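Local coordinates for bilirubin-inducible fluorescent protein UnaG (PDB 4I3B), which binds unconjugated bilirubin with high affinity inside its beta-barrel and, once loaded, emits green fluorescence on excitation, at residues F75-S80 / V86-N91; Y99-D104 / T108-E113. All coordinates share one frame; numbering follows the deposited sequence. Where two conformers were deposited one is given.

Contact 1: residues F75-S80 / V86-N91; sequences FDEFPS and VKSVVN. With BLR (3-[5-[(Z)-(4-ethenyl-3-methyl-5-oxidanylidene-pyrrol-2-ylidene)methyl]-2-[[5-[(Z)-(3-ethenyl-4-methyl-5-oxidanylidene-pyrrol-2-ylidene)methyl]-3-(3-hydroxy-3-oxopropyl)-4-methyl-1H-pyrrol-2-yl]methyl]-4-methyl-1H-pyrrol-3-yl]propanoic acid), chain G.
Phe75 and Ser88 form an antiparallel hydrogen-bonded pair in the beta hairpin of strands 75-77 and 86-93, part of the barrel wall of this fatty-acid binding protein fold. Phe75 N donates a hydrogen bond to Ser88 O at 2.9 Å, and Ser88 N donates back to Phe75 O. Besides these backbone bonds, Ser88 CB sits over one face of the Phe75 ring as a CH-pi contact, 3.5 Å from CZ and displaced toward the rim, while Val90 CG2 meets the ring edge near CE1. The ring lies there because Phe75 CG stands between the backbone N and the carbonyl carbon (chi1 61°).

Glu77 can be followed outward on the same face. Its CB meets Ser88 OG at 3.6 Å and Val86 CG1 at 4.1 Å; CG continues in an extended chain that carries the carboxylate alongside Ser88; OE1 accepts a hydrogen bond from Ser88 OG at 2.7 Å on its anti lone pair, away from OE2. Tyr99 OH and Gln101 NE2 of the next strand also bond to OE1, so three groups grip one oxygen of this buried carboxylate, an environment that would probably stabilise its negative charge.

On the other face, Asp76 and Lys87 lie side by side, and Lys87, bent at chi2 (-70°), brings NZ to the syn lone pair of Asp76 OD1 in an exposed salt bridge. Water 1 donates to the same OD1 and to Val86 O. Beyond the paired residues, Pro79 CD packs against Val86 CG2 at 4.0 Å. The chain then turns to the pigment: in one of its two conformers Ser80 OG donates to O1A of a bilirubin propionate at 2.6 Å, and Ser80 N points almost straight at O2A of that carboxylate (N-H...O 178°).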
loop_
_atom_site.group_PDB
_atom_site.type_symbol
_atom_site.label_atom_id
_atom_site.label_comp_id
_atom_site.label_asym_id
_atom_site.label_seq_id
_atom_site.Cartn_x
_atom_site.Cartn_y
_atom_site.Cartn_z
ATOM N N PHE A 75 0.559 14.178 3.745
ATOM C CA PHE A 75 1.553 13.857 4.759
ATOM C C PHE A 75 2.853 13.388 4.123
ATOM O O PHE A 75 2.878 12.956 2.971
ATOM C CB PHE A 75 1.027 12.809 5.752
ATOM C CG PHE A 75 0.664 11.472 5.139
ATOM C CD1 PHE A 75 -0.543 11.309 4.444
ATOM C CD2 PHE A 75 1.519 10.368 5.257
ATOM C CE1 PHE A 75 -0.895 10.077 3.904
ATOM C CE2 PHE A 75 1.171 9.139 4.699
ATOM C CZ PHE A 75 -0.039 8.993 4.023
ATOM N N ASP A 76 3.956 13.512 4.869
ATOM C CA ASP A 76 5.243 13.039 4.396
ATOM C C ASP A 76 5.344 11.526 4.568
ATOM O O ASP A 76 4.958 11.012 5.603
ATOM C CB ASP A 76 6.388 13.673 5.212
ATOM C CG ASP A 76 6.556 15.163 4.962
ATOM O OD1 ASP A 76 6.263 15.625 3.862
ATOM O OD2 ASP A 76 7.018 15.882 5.869
ATOM N N GLU A 77 5.895 10.841 3.573
ATOM C CA GLU A 77 6.143 9.411 3.682
ATOM C C GLU A 77 7.591 9.119 3.302
ATOM O O GLU A 77 8.181 9.791 2.461
ATOM C CB GLU A 77 5.184 8.646 2.757
ATOM C CG GLU A 77 5.171 7.116 2.980
ATOM C CD GLU A 77 4.152 6.389 2.105
ATOM O OE1 GLU A 77 3.278 7.050 1.486
ATOM O OE2 GLU A 77 4.227 5.139 2.023
ATOM N N PHE A 78 8.140 8.083 3.913
ATOM C CA PHE A 78 9.524 7.652 3.720
ATOM C C PHE A 78 9.485 6.166 3.402
ATOM O O PHE A 78 9.802 5.329 4.230
ATOM C CB PHE A 78 10.339 7.972 4.988
ATOM C CG PHE A 78 10.208 9.419 5.372
ATOM C CD1 PHE A 78 10.972 10.378 4.727
ATOM C CD2 PHE A 78 9.260 9.826 6.296
ATOM C CE1 PHE A 78 10.836 11.712 5.041
ATOM C CE2 PHE A 78 9.104 11.154 6.609
ATOM C CZ PHE A 78 9.890 12.094 5.992
ATOM N N PRO A 79 9.088 5.825 2.170
ATOM C CA PRO A 79 8.823 4.418 1.855
ATOM C C PRO A 79 10.085 3.568 1.710
ATOM O O PRO A 79 11.199 4.064 1.521
ATOM C CB PRO A 79 8.062 4.472 0.540
ATOM C CG PRO A 79 8.460 5.769 -0.049
ATOM C CD PRO A 79 8.744 6.728 1.063
ATOM N N SER A 80 9.876 2.257 1.754
ATOM C CA SER A 80 10.946 1.263 1.703
ATOM C C SER A 80 11.711 1.284 0.404
ATOM O O SER A 80 12.837 0.766 0.347
ATOM C CB SER A 80 10.362 -0.135 1.900
ATOM O OG SER A 80 9.846 -0.289 3.209
ATOM N N VAL A 86 8.640 12.270 -0.828
ATOM C CA VAL A 86 7.313 11.744 -1.110
ATOM C C VAL A 86 6.253 12.440 -0.271
ATOM O O VAL A 86 6.346 12.473 0.972
ATOM C CB VAL A 86 7.265 10.220 -0.868
ATOM C CG1 VAL A 86 5.872 9.703 -1.128
ATOM C CG2 VAL A 86 8.277 9.533 -1.768
ATOM N N LYS A 87 5.226 12.940 -0.957
ATOM C CA LYS A 87 4.073 13.543 -0.322
ATOM C C LYS A 87 2.902 12.666 -0.688
ATOM O O LYS A 87 2.682 12.387 -1.863
ATOM C CB LYS A 87 3.843 14.956 -0.861
ATOM C CG LYS A 87 5.007 15.899 -0.601
ATOM C CD LYS A 87 5.133 16.237 0.874
ATOM C CE LYS A 87 6.027 17.440 1.096
ATOM N NZ LYS A 87 5.966 17.893 2.503
ATOM N N SER A 88 2.156 12.240 0.315
ATOM C CA SER A 88 1.076 11.265 0.133
ATOM C C SER A 88 -0.270 11.834 0.587
ATOM O O SER A 88 -0.323 12.679 1.483
ATOM C CB SER A 88 1.386 10.020 0.939
ATOM O OG SER A 88 2.591 9.480 0.430
ATOM N N VAL A 89 -1.348 11.347 -0.004
ATOM C CA VAL A 89 -2.671 11.748 0.438
ATOM C C VAL A 89 -3.633 10.611 0.141
ATOM O O VAL A 89 -3.486 9.901 -0.867
ATOM C CB VAL A 89 -3.132 13.077 -0.219
ATOM C CG1 VAL A 89 -3.376 12.908 -1.724
ATOM C CG2 VAL A 89 -4.351 13.644 0.519
ATOM N N VAL A 90 -4.596 10.424 1.033
ATOM C CA VAL A 90 -5.551 9.347 0.909
ATOM C C VAL A 90 -6.966 9.915 0.943
ATOM O O VAL A 90 -7.257 10.766 1.769
ATOM C CB VAL A 90 -5.376 8.328 2.048
ATOM C CG1 VAL A 90 -6.191 7.058 1.745
ATOM C CG2 VAL A 90 -3.876 7.981 2.230
ATOM N N ASN A 91 -7.832 9.439 0.058
ATOM C CA ASN A 91 -9.223 9.878 0.021
ATOM C C ASN A 91 -10.108 8.723 -0.400
ATOM O O ASN A 91 -9.673 7.793 -1.081
ATOM C CB ASN A 91 -9.444 10.953 -1.033
ATOM C CG ASN A 91 -8.716 12.220 -0.755
ATOM O OD1 ASN A 91 -9.201 13.084 -0.040
ATOM N ND2 ASN A 91 -7.546 12.377 -1.376
HETATM C CHA BLR G . 2.757 -2.815 1.711
HETATM N NA BLR G . 0.928 -1.197 2.369
HETATM C C1A BLR G . 2.242 -1.544 2.364
HETATM C C2A BLR G . 2.985 -0.515 2.920
HETATM C C3A BLR G . 2.076 0.489 3.256
HETATM C C4A BLR G . 0.808 0.039 2.910
HETATM C CMA BLR G . 2.395 1.807 3.895
HETATM C CAA BLR G . 4.467 -0.508 3.129
HETATM C CBA BLR G . 5.188 0.302 2.127
HETATM C CGA BLR G . 6.658 0.346 2.346
HETATM O O1A BLR G . 7.259 -0.585 2.957
HETATM O O2A BLR G . 7.266 1.393 1.916
HETATM C CHB BLR G . -0.431 0.806 3.123
HETATM N NB BLR G . -2.109 -0.972 2.891
HETATM C C1B BLR G . -1.730 0.367 3.132
HETATM C C2B BLR G . -2.896 1.129 3.337
HETATM C C3B BLR G . -3.949 0.398 3.275
HETATM C C4B BLR G . -3.624 -1.053 2.954
HETATM C CMB BLR G . -2.855 2.619 3.614
HETATM O OB BLR G . -4.259 -2.038 2.803
HETATM C CAB BLR G . -5.360 0.819 3.459
HETATM C CBB BLR G . -6.436 -0.020 3.366
HETATM N NC BLR G . 7.804 -3.696 0.426
HETATM C C1C BLR G . 9.229 -4.183 0.734
HETATM C C2C BLR G . 10.022 -3.312 -0.178
HETATM C C3C BLR G . 9.273 -2.502 -0.845
HETATM C C4C BLR G . 7.929 -2.643 -0.549
HETATM C CMC BLR G . 11.509 -3.421 -0.192
HETATM O OC BLR G . 9.528 -5.064 1.491
HETATM C CAC BLR G . 9.729 -1.474 -1.797
HETATM C CBC BLR G . 10.767 -1.663 -2.647
HETATM C CHD BLR G . 6.867 -1.963 -1.048
HETATM N ND BLR G . 4.944 -2.636 0.502
HETATM C C1D BLR G . 5.477 -2.019 -0.569
HETATM C C2D BLR G . 4.368 -1.324 -1.256
HETATM C C3D BLR G . 3.211 -1.568 -0.563
HETATM C C4D BLR G . 3.536 -2.396 0.612
HETATM C CMD BLR G . 4.562 -0.536 -2.509
HETATM C CAD BLR G . 1.856 -1.017 -0.916
HETATM C CBD BLR G . 1.028 -2.065 -1.634
HETATM C CGD BLR G . 0.370 -2.979 -0.666
HETATM O O1D BLR G . 0.605 -4.199 -0.732
HETATM O O2D BLR G . -0.446 -2.554 0.185
HETATM O O HOH W 1 8.133 14.473 1.960
HETATM O O HOH W 2 10.330 10.473 1.028
#

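Contact 2: residues Y99-D104 / T108-E113; sequences YVQKWD and TTYVRE. With BLR (3-[5-[(Z)-(4-ethenyl-3-methyl-5-oxidanylidene-pyrrol-2-ylidene)methyl]-2-[[5-[(Z)-(3-ethenyl-4-methyl-5-oxidanylidene-pyrrol-2-ylidene)methyl]-3-(3-hydroxy-3-oxopropyl)-4-methyl-1H-pyrrol-2-yl]methyl]-4-methyl-1H-pyrrol-3-yl]propanoic acid), chain G.
Arg112 lies beside Tyr99, with NH1 3.7 Å from Tyr99 CD2 and the ring and guanidinium planes 75° apart. One face of the guanidinium covers a bilirubin pyrrolinone ring, C1B lying over the centre of the guanidinium, and NH2 donates to propionate oxygen O2D at 3.0 Å. Tyr99 CE2 touches methyl carbon CMB of that pigment ring, and Tyr110 CE2 approaches methylene carbon CAD at 4.0 Å.

Within this shell Tyr99 and Tyr110 lie side by side, CD1 to CD1 3.9 Å, as an antiparallel hydrogen-bonded pair of the hairpin of strands 96-103 and 106-115, in the barrel wall. Behind them, Gln101 OE1 accepts from Tyr110 OH at 2.8 Å, from well above the amide plane, and the amide stands nearly perpendicular (88°) to the phenol ring. Water 3 donates to Tyr110 OH and accepts from Gln101 NE2. A phenylalanine at Tyr110 would probably leave Gln101 OE1 without its phenol donor and water 3 without one acceptor, so that the amide is held by fewer bonds.

Farther out, chi1 -172° sets Thr108 CG2 between the backbone N and the carbonyl carbon, against Gln101 OE1 and Trp103 CZ3, while Thr108 OG1 bonds to Thr124 O and Tyr20 OH. Gln101 OE1 also accepts from Arg83 NH1. The pocket wall thus pairs a cationic group, probably complementary to the propionate charge, with aromatic rings against the pigment's carbon skeleton.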
loop_
_atom_site.group_PDB
_atom_site.type_symbol
_atom_site.label_atom_id
_atom_site.label_comp_id
_atom_site.label_asym_id
_atom_site.label_seq_id
_atom_site.Cartn_x
_atom_site.Cartn_y
_atom_site.Cartn_z
ATOM N N TYR A 99 -5.029 6.165 -2.748
ATOM C CA TYR A 99 -3.807 6.657 -2.115
ATOM C C TYR A 99 -2.880 7.138 -3.224
ATOM O O TYR A 99 -2.568 6.372 -4.155
ATOM C CB TYR A 99 -3.197 5.470 -1.357
ATOM C CG TYR A 99 -2.071 5.725 -0.378
ATOM C CD1 TYR A 99 -0.852 6.299 -0.745
ATOM C CD2 TYR A 99 -2.226 5.330 0.941
ATOM C CE1 TYR A 99 0.213 6.450 0.214
ATOM C CE2 TYR A 99 -1.210 5.481 1.860
ATOM C CZ TYR A 99 -0.007 6.027 1.509
ATOM O OH TYR A 99 0.977 6.136 2.465
ATOM N N VAL A 100 -2.499 8.414 -3.167
ATOM C CA VAL A 100 -1.641 8.990 -4.213
ATOM C C VAL A 100 -0.362 9.503 -3.585
ATOM O O VAL A 100 -0.394 10.209 -2.570
ATOM C CB VAL A 100 -2.342 10.133 -4.983
ATOM C CG1 VAL A 100 -1.376 10.796 -6.011
ATOM C CG2 VAL A 100 -3.601 9.606 -5.649
ATOM N N GLN A 101 0.770 9.120 -4.186
ATOM C CA GLN A 101 2.084 9.626 -3.817
ATOM C C GLN A 101 2.642 10.502 -4.930
ATOM O O GLN A 101 2.563 10.120 -6.111
ATOM C CB GLN A 101 3.043 8.458 -3.586
ATOM C CG GLN A 101 2.715 7.609 -2.367
ATOM C CD GLN A 101 3.541 6.351 -2.311
ATOM O OE1 GLN A 101 3.962 5.840 -3.349
ATOM N NE2 GLN A 101 3.768 5.836 -1.116
ATOM N N LYS A 102 3.217 11.641 -4.531
ATOM C CA LYS A 102 3.853 12.565 -5.459
ATOM C C LYS A 102 5.281 12.818 -5.025
ATOM O O LYS A 102 5.543 13.041 -3.845
ATOM C CB LYS A 102 3.119 13.903 -5.445
ATOM C CG LYS A 102 1.667 13.781 -5.884
ATOM C CD LYS A 102 0.918 15.093 -5.732
ATOM C CE LYS A 102 -0.590 14.863 -5.741
ATOM N NZ LYS A 102 -1.378 16.042 -5.225
ATOM N N TRP A 103 6.221 12.781 -5.973
ATOM C CA TRP A 103 7.625 12.962 -5.649
ATOM C C TRP A 103 8.335 13.265 -6.940
ATOM O O TRP A 103 8.001 12.701 -7.977
ATOM C CB TRP A 103 8.224 11.696 -4.988
ATOM C CG TRP A 103 8.605 10.613 -5.968
ATOM C CD1 TRP A 103 9.858 10.295 -6.387
ATOM C CD2 TRP A 103 7.717 9.733 -6.670
ATOM N NE1 TRP A 103 9.812 9.273 -7.315
ATOM C CE2 TRP A 103 8.508 8.929 -7.519
ATOM C CE3 TRP A 103 6.336 9.561 -6.685
ATOM C CZ2 TRP A 103 7.961 7.961 -8.343
ATOM C CZ3 TRP A 103 5.792 8.606 -7.513
ATOM C CH2 TRP A 103 6.610 7.793 -8.315
ATOM N N ASP A 104 9.269 14.207 -6.902
ATOM C CA ASP A 104 10.092 14.508 -8.073
ATOM C C ASP A 104 9.261 14.743 -9.347
ATOM O O ASP A 104 9.661 14.350 -10.438
ATOM C CB ASP A 104 11.083 13.363 -8.312
ATOM C CG ASP A 104 12.183 13.721 -9.306
ATOM O OD1 ASP A 104 12.584 14.910 -9.379
ATOM O OD2 ASP A 104 12.652 12.794 -10.007
ATOM N N THR A 108 2.103 8.317 -8.413
ATOM C CA THR A 108 1.699 6.924 -8.490
ATOM C C THR A 108 0.455 6.746 -7.609
ATOM O O THR A 108 0.270 7.474 -6.635
ATOM C CB THR A 108 2.855 5.959 -8.086
ATOM O OG1 THR A 108 2.443 4.625 -8.367
ATOM C CG2 THR A 108 3.268 6.083 -6.632
ATOM N N THR A 109 -0.400 5.787 -7.959
ATOM C CA THR A 109 -1.672 5.613 -7.290
ATOM C C THR A 109 -1.897 4.161 -6.853
ATOM O O THR A 109 -1.541 3.219 -7.574
ATOM C CB THR A 109 -2.797 6.086 -8.241
ATOM O OG1 THR A 109 -2.504 7.420 -8.676
ATOM C CG2 THR A 109 -4.172 6.057 -7.565
ATOM N N TYR A 110 -2.506 4.007 -5.693
ATOM C CA TYR A 110 -2.954 2.712 -5.182
ATOM C C TYR A 110 -4.441 2.805 -4.934
ATOM O O TYR A 110 -4.883 3.682 -4.206
ATOM C CB TYR A 110 -2.271 2.377 -3.862
ATOM C CG TYR A 110 -0.801 2.573 -3.826
ATOM C CD1 TYR A 110 -0.251 3.857 -3.763
ATOM C CD2 TYR A 110 0.073 1.482 -3.850
ATOM C CE1 TYR A 110 1.112 4.040 -3.731
ATOM C CE2 TYR A 110 1.431 1.667 -3.810
ATOM C CZ TYR A 110 1.960 2.934 -3.733
ATOM O OH TYR A 110 3.325 3.083 -3.688
ATOM N N VAL A 111 -5.219 1.896 -5.519
ATOM C CA VAL A 111 -6.673 1.851 -5.317
ATOM C C VAL A 111 -6.949 0.569 -4.544
ATOM O O VAL A 111 -6.568 -0.525 -4.983
ATOM C CB VAL A 111 -7.456 1.868 -6.641
ATOM C CG1 VAL A 111 -8.937 1.751 -6.398
ATOM C CG2 VAL A 111 -7.129 3.126 -7.478
ATOM N N ARG A 112 -7.632 0.704 -3.414
ATOM C CA ARG A 112 -7.918 -0.390 -2.508
ATOM C C ARG A 112 -9.422 -0.563 -2.334
ATOM O O ARG A 112 -10.160 0.387 -2.103
ATOM C CB ARG A 112 -7.206 -0.163 -1.168
ATOM C CG ARG A 112 -5.695 -0.312 -1.315
ATOM C CD ARG A 112 -4.977 -0.037 -0.032
ATOM N NE ARG A 112 -3.549 -0.295 -0.140
ATOM C CZ ARG A 112 -2.590 0.625 -0.234
ATOM N NH1 ARG A 112 -2.852 1.932 -0.287
ATOM N NH2 ARG A 112 -1.335 0.219 -0.296
ATOM N N GLU A 113 -9.852 -1.820 -2.414
ATOM C CA GLU A 113 -11.260 -2.184 -2.371
ATOM C C GLU A 113 -11.376 -3.548 -1.710
ATOM O O GLU A 113 -10.425 -4.333 -1.751
ATOM C CB GLU A 113 -11.811 -2.309 -3.799
ATOM C CG GLU A 113 -11.055 -1.475 -4.867
ATOM C CD GLU A 113 -11.539 -1.711 -6.300
ATOM O OE1 GLU A 113 -10.680 -1.918 -7.218
ATOM O OE2 GLU A 113 -12.785 -1.691 -6.509
HETATM C CHA BLR G . 2.757 -2.815 1.711
HETATM N NA BLR G . 0.928 -1.197 2.369
HETATM C C1A BLR G . 2.242 -1.544 2.364
HETATM C C2A BLR G . 2.985 -0.515 2.920
HETATM C C3A BLR G . 2.076 0.489 3.256
HETATM C C4A BLR G . 0.808 0.039 2.910
HETATM C CMA BLR G . 2.395 1.807 3.895
HETATM C CAA BLR G . 4.467 -0.508 3.129
HETATM C CBA BLR G . 5.188 0.302 2.127
HETATM C CGA BLR G . 6.658 0.346 2.346
HETATM O O1A BLR G . 7.259 -0.585 2.957
HETATM O O2A BLR G . 7.266 1.393 1.916
HETATM C CHB BLR G . -0.431 0.806 3.123
HETATM N NB BLR G . -2.109 -0.972 2.891
HETATM C C1B BLR G . -1.730 0.367 3.132
HETATM C C2B BLR G . -2.896 1.129 3.337
HETATM C C3B BLR G . -3.949 0.398 3.275
HETATM C C4B BLR G . -3.624 -1.053 2.954
HETATM C CMB BLR G . -2.855 2.619 3.614
HETATM O OB BLR G . -4.259 -2.038 2.803
HETATM C CAB BLR G . -5.360 0.819 3.459
HETATM C CBB BLR G . -6.436 -0.020 3.366
HETATM N NC BLR G . 7.804 -3.696 0.426
HETATM C C1C BLR G . 9.229 -4.183 0.734
HETATM C C2C BLR G . 10.022 -3.312 -0.178
HETATM C C3C BLR G . 9.273 -2.502 -0.845
HETATM C C4C BLR G . 7.929 -2.643 -0.549
HETATM C CMC BLR G . 11.509 -3.421 -0.192
HETATM O OC BLR G . 9.528 -5.064 1.491
HETATM C CAC BLR G . 9.729 -1.474 -1.797
HETATM C CBC BLR G . 10.767 -1.663 -2.647
HETATM C CHD BLR G . 6.867 -1.963 -1.048
HETATM N ND BLR G . 4.944 -2.636 0.502
HETATM C C1D BLR G . 5.477 -2.019 -0.569
HETATM C C2D BLR G . 4.368 -1.324 -1.256
HETATM C C3D BLR G . 3.211 -1.568 -0.563
HETATM C C4D BLR G . 3.536 -2.396 0.612
HETATM C CMD BLR G . 4.562 -0.536 -2.509
HETATM C CAD BLR G . 1.856 -1.017 -0.916
HETATM C CBD BLR G . 1.028 -2.065 -1.634
HETATM C CGD BLR G . 0.370 -2.979 -0.666
HETATM O O1D BLR G . 0.605 -4.199 -0.732
HETATM O O2D BLR G . -0.446 -2.554 0.185
HETATM O O HOH W 3 4.771 3.034 -1.254
#

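How the contacts relate
From the N terminus, the chain first runs through strands 7-15 to 64-70 and two helices before contact 1 closes the short loop between 75-80 and 86-91. Contact 2 then closes an even tighter turn between 99-104 and 108-113. The two loops follow in series, neither enclosing nor crossing the other, and their centres are about 8 Å apart. Strands 86-93 and 96-103, adjacent in the sheet, join them: Lys102 N bonds to Lys87 O, and Val90 CG2 packs on Tyr99 CD2. Together the hairpins make four consecutive strands of the barrel wall, and each reaches a different propionate of the enclosed bilirubin.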